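Local coordinates for protein glycine oxidase (Bacillus cereus ATCC 14579, PDB 7CYX) that probably oxidises glycine with molecular oxygen to glyoxylate, ammonium and hydrogen peroxide, using bound FAD, as part of thiamine diphosphate biosynthesis, at residues N358-L361 / D362-S366. Residues are numbered along the deposited sequence; the frame is centred on the assembly and turned at random.
Sequences NHLL and DSLLS
L360 and L364 lie side by side one helical turn apart and point the same way, with L360 CG 3.9 Å from L364 CD1. L361 and L365 repeat the arrangement one position further along, with L361 CG 4.1 Å from L365 CD1. Both leucines of the second turn have CG anti to the carbonyl carbon, with chi1 -61° in L364 and -51° in L365. This sets CG back toward the preceding turn, close to the partner's carbonyl oxygen. L365 CG therefore sits 3.1 Å from L361 O, and L364 CG lies 3.3 Å from L360 O.

L360 O and L361 O also accept the backbone hydrogen bonds of the helix. L364 N donates to L360 O at 3.1 Å, and L365 N to L361 O at 3.0 Å. One step earlier, H359 O takes the bond from S363 N, at 3.1 Å. S366 leaves helical geometry and ends the run. S366 OG lies very close to D362 O, too close for the bond to be certain, and S366 N reaches the same oxygen only weakly.

L360 and L364 are buried against L65 of helix 61-70 and M318 of strand 317-318. L361 and L365 rest on W223, and L365 also touches H313 and Y317. Just before the helix, N358 ND2 hydrogen-bonds to E320 O and H359 ND1 to E357 O. The i to i+4 leucine pairs give the short last helix 360-365 an apolar side. It packs on helix 61-70 and on strand 317-318, which lies at the edge of the six-stranded sheet of the Rossmann-type FAD-binding fold in this DAO-family flavoprotein, with the side chain of L364 about 13 Å from FAD.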
ATOM      1  N   ASN A 358      -6.839 -19.405 -31.123  1.00 67.39           N
ATOM      2  CA  ASN A 358      -5.504 -18.799 -31.191  1.00 59.78           C
ATOM      3  C   ASN A 358      -5.508 -17.615 -32.170  1.00 56.95           C
ATOM      4  O   ASN A 358      -4.711 -17.573 -33.087  1.00 63.12           O
ATOM      5  CB  ASN A 358      -4.472 -19.849 -31.606  1.00 54.21           C
ATOM      6  CG  ASN A 358      -3.056 -19.481 -31.229  1.00 57.47           C
ATOM      7  OD1 ASN A 358      -2.842 -18.519 -30.494  1.00 56.33           O
ATOM      8  ND2 ASN A 358      -2.089 -20.254 -31.699  1.00 53.62           N
ATOM      9  N   HIS A 359      -6.399 -16.646 -31.954  1.00 52.55           N
ATOM     10  CA  HIS A 359      -6.738 -15.653 -32.971  1.00 58.14           C
ATOM     11  C   HIS A 359      -6.039 -14.307 -32.721  1.00 58.88           C
ATOM     12  O   HIS A 359      -6.132 -13.384 -33.544  1.00 58.63           O
ATOM     13  CB  HIS A 359      -8.266 -15.460 -33.045  1.00 58.44           C
ATOM     14  CG  HIS A 359      -8.869 -14.738 -31.883  1.00 56.97           C
ATOM     15  ND1 HIS A 359      -9.371 -15.407 -30.772  1.00 58.54           N
ATOM     16  CD2 HIS A 359      -9.077 -13.417 -31.666  1.00 59.74           C
ATOM     17  CE1 HIS A 359      -9.843 -14.521 -29.911  1.00 60.86           C
ATOM     18  NE2 HIS A 359      -9.675 -13.282 -30.440  1.00 56.83           N
ATOM     19  N   LEU A 360      -5.367 -14.161 -31.577  1.00 62.22           N
ATOM     20  CA  LEU A 360      -4.850 -12.842 -31.221  1.00 60.53           C
ATOM     21  C   LEU A 360      -3.454 -12.655 -31.846  1.00 56.16           C
ATOM     22  O   LEU A 360      -3.043 -11.536 -32.070  1.00 53.90           O
ATOM     23  CB  LEU A 360      -4.874 -12.697 -29.695  1.00 61.22           C
ATOM     24  CG  LEU A 360      -5.588 -11.468 -29.110  1.00 66.76           C
ATOM     25  CD1 LEU A 360      -6.828 -11.028 -29.893  1.00 61.98           C
ATOM     26  CD2 LEU A 360      -5.966 -11.732 -27.659  1.00 70.81           C
ATOM     27  N   LEU A 361      -2.763 -13.752 -32.182  1.00 49.26           N
ATOM     28  CA  LEU A 361      -1.542 -13.684 -33.007  1.00 56.56           C
ATOM     29  C   LEU A 361      -1.853 -12.980 -34.333  1.00 58.82           C
ATOM     30  O   LEU A 361      -1.268 -11.933 -34.651  1.00 57.98           O
ATOM     31  CB  LEU A 361      -1.005 -15.103 -33.235  1.00 63.45           C
ATOM     32  CG  LEU A 361       0.292 -15.477 -32.508  1.00 66.75           C
ATOM     33  CD1 LEU A 361       0.319 -14.963 -31.080  1.00 64.78           C
ATOM     34  CD2 LEU A 361       0.505 -16.984 -32.527  1.00 74.15           C
ATOM     35  N   ASP A 362      -2.809 -13.559 -35.067  1.00 66.27           N
ATOM     36  CA  ASP A 362      -3.284 -13.085 -36.361  1.00 67.08           C
ATOM     37  C   ASP A 362      -3.761 -11.633 -36.260  1.00 65.16           C
ATOM     38  O   ASP A 362      -3.343 -10.773 -37.024  1.00 65.80           O
ATOM     39  CB  ASP A 362      -4.432 -13.965 -36.867  1.00 73.83           C
ATOM     40  CG  ASP A 362      -4.288 -14.382 -38.322  1.00 83.57           C
ATOM     41  OD1 ASP A 362      -3.909 -13.518 -39.153  1.00 80.58           O
ATOM     42  OD2 ASP A 362      -4.546 -15.577 -38.613  1.00 83.54           O
ATOM     43  N   SER A 363      -4.654 -11.378 -35.305  1.00 59.76           N
ATOM     44  CA  SER A 363      -5.334 -10.106 -35.208  1.00 60.35           C
ATOM     45  C   SER A 363      -4.348  -8.959 -34.924  1.00 56.28           C
ATOM     46  O   SER A 363      -4.497  -7.863 -35.456  1.00 53.22           O
ATOM     47  CB  SER A 363      -6.417 -10.177 -34.156  1.00 67.21           C
ATOM     48  OG  SER A 363      -6.891  -8.875 -33.825  1.00 75.47           O
ATOM     49  N   LEU A 364      -3.383  -9.188 -34.029  1.00 51.18           N
ATOM     50  CA  LEU A 364      -2.527  -8.090 -33.527  1.00 53.85           C
ATOM     51  C   LEU A 364      -1.244  -7.934 -34.379  1.00 49.19           C
ATOM     52  O   LEU A 364      -0.759  -6.821 -34.549  1.00 45.44           O
ATOM     53  CB  LEU A 364      -2.215  -8.319 -32.040  1.00 52.20           C
ATOM     54  CG  LEU A 364      -3.418  -8.362 -31.089  1.00 55.02           C
ATOM     55  CD1 LEU A 364      -2.954  -8.615 -29.667  1.00 56.26           C
ATOM     56  CD2 LEU A 364      -4.247  -7.076 -31.145  1.00 56.62           C
ATOM     57  N   LEU A 365      -0.712  -9.019 -34.953  1.00 50.57           N
ATOM     58  CA  LEU A 365       0.619  -8.950 -35.587  1.00 56.91           C
ATOM     59  C   LEU A 365       0.555  -8.623 -37.103  1.00 59.10           C
ATOM     60  O   LEU A 365       1.512  -8.038 -37.632  1.00 63.16           O
ATOM     61  CB  LEU A 365       1.362 -10.251 -35.278  1.00 57.38           C
ATOM     62  CG  LEU A 365       1.386 -10.644 -33.799  1.00 54.17           C
ATOM     63  CD1 LEU A 365       2.055 -11.986 -33.592  1.00 55.41           C
ATOM     64  CD2 LEU A 365       2.064  -9.579 -32.961  1.00 53.08           C
ATOM     65  N   SER A 366      -0.549  -8.930 -37.801  1.00 60.48           N
ATOM     66  CA  SER A 366      -0.688  -8.550 -39.240  1.00 65.06           C
ATOM     67  C   SER A 366      -1.275  -7.148 -39.387  1.00 67.16           C
ATOM     68  O   SER A 366      -2.280  -6.815 -38.790  1.00 79.73           O
ATOM     69  CB  SER A 366      -1.499  -9.526 -40.059  1.00 63.29           C
ATOM     70  OG  SER A 366      -2.443 -10.222 -39.275  1.00 67.85           O
TER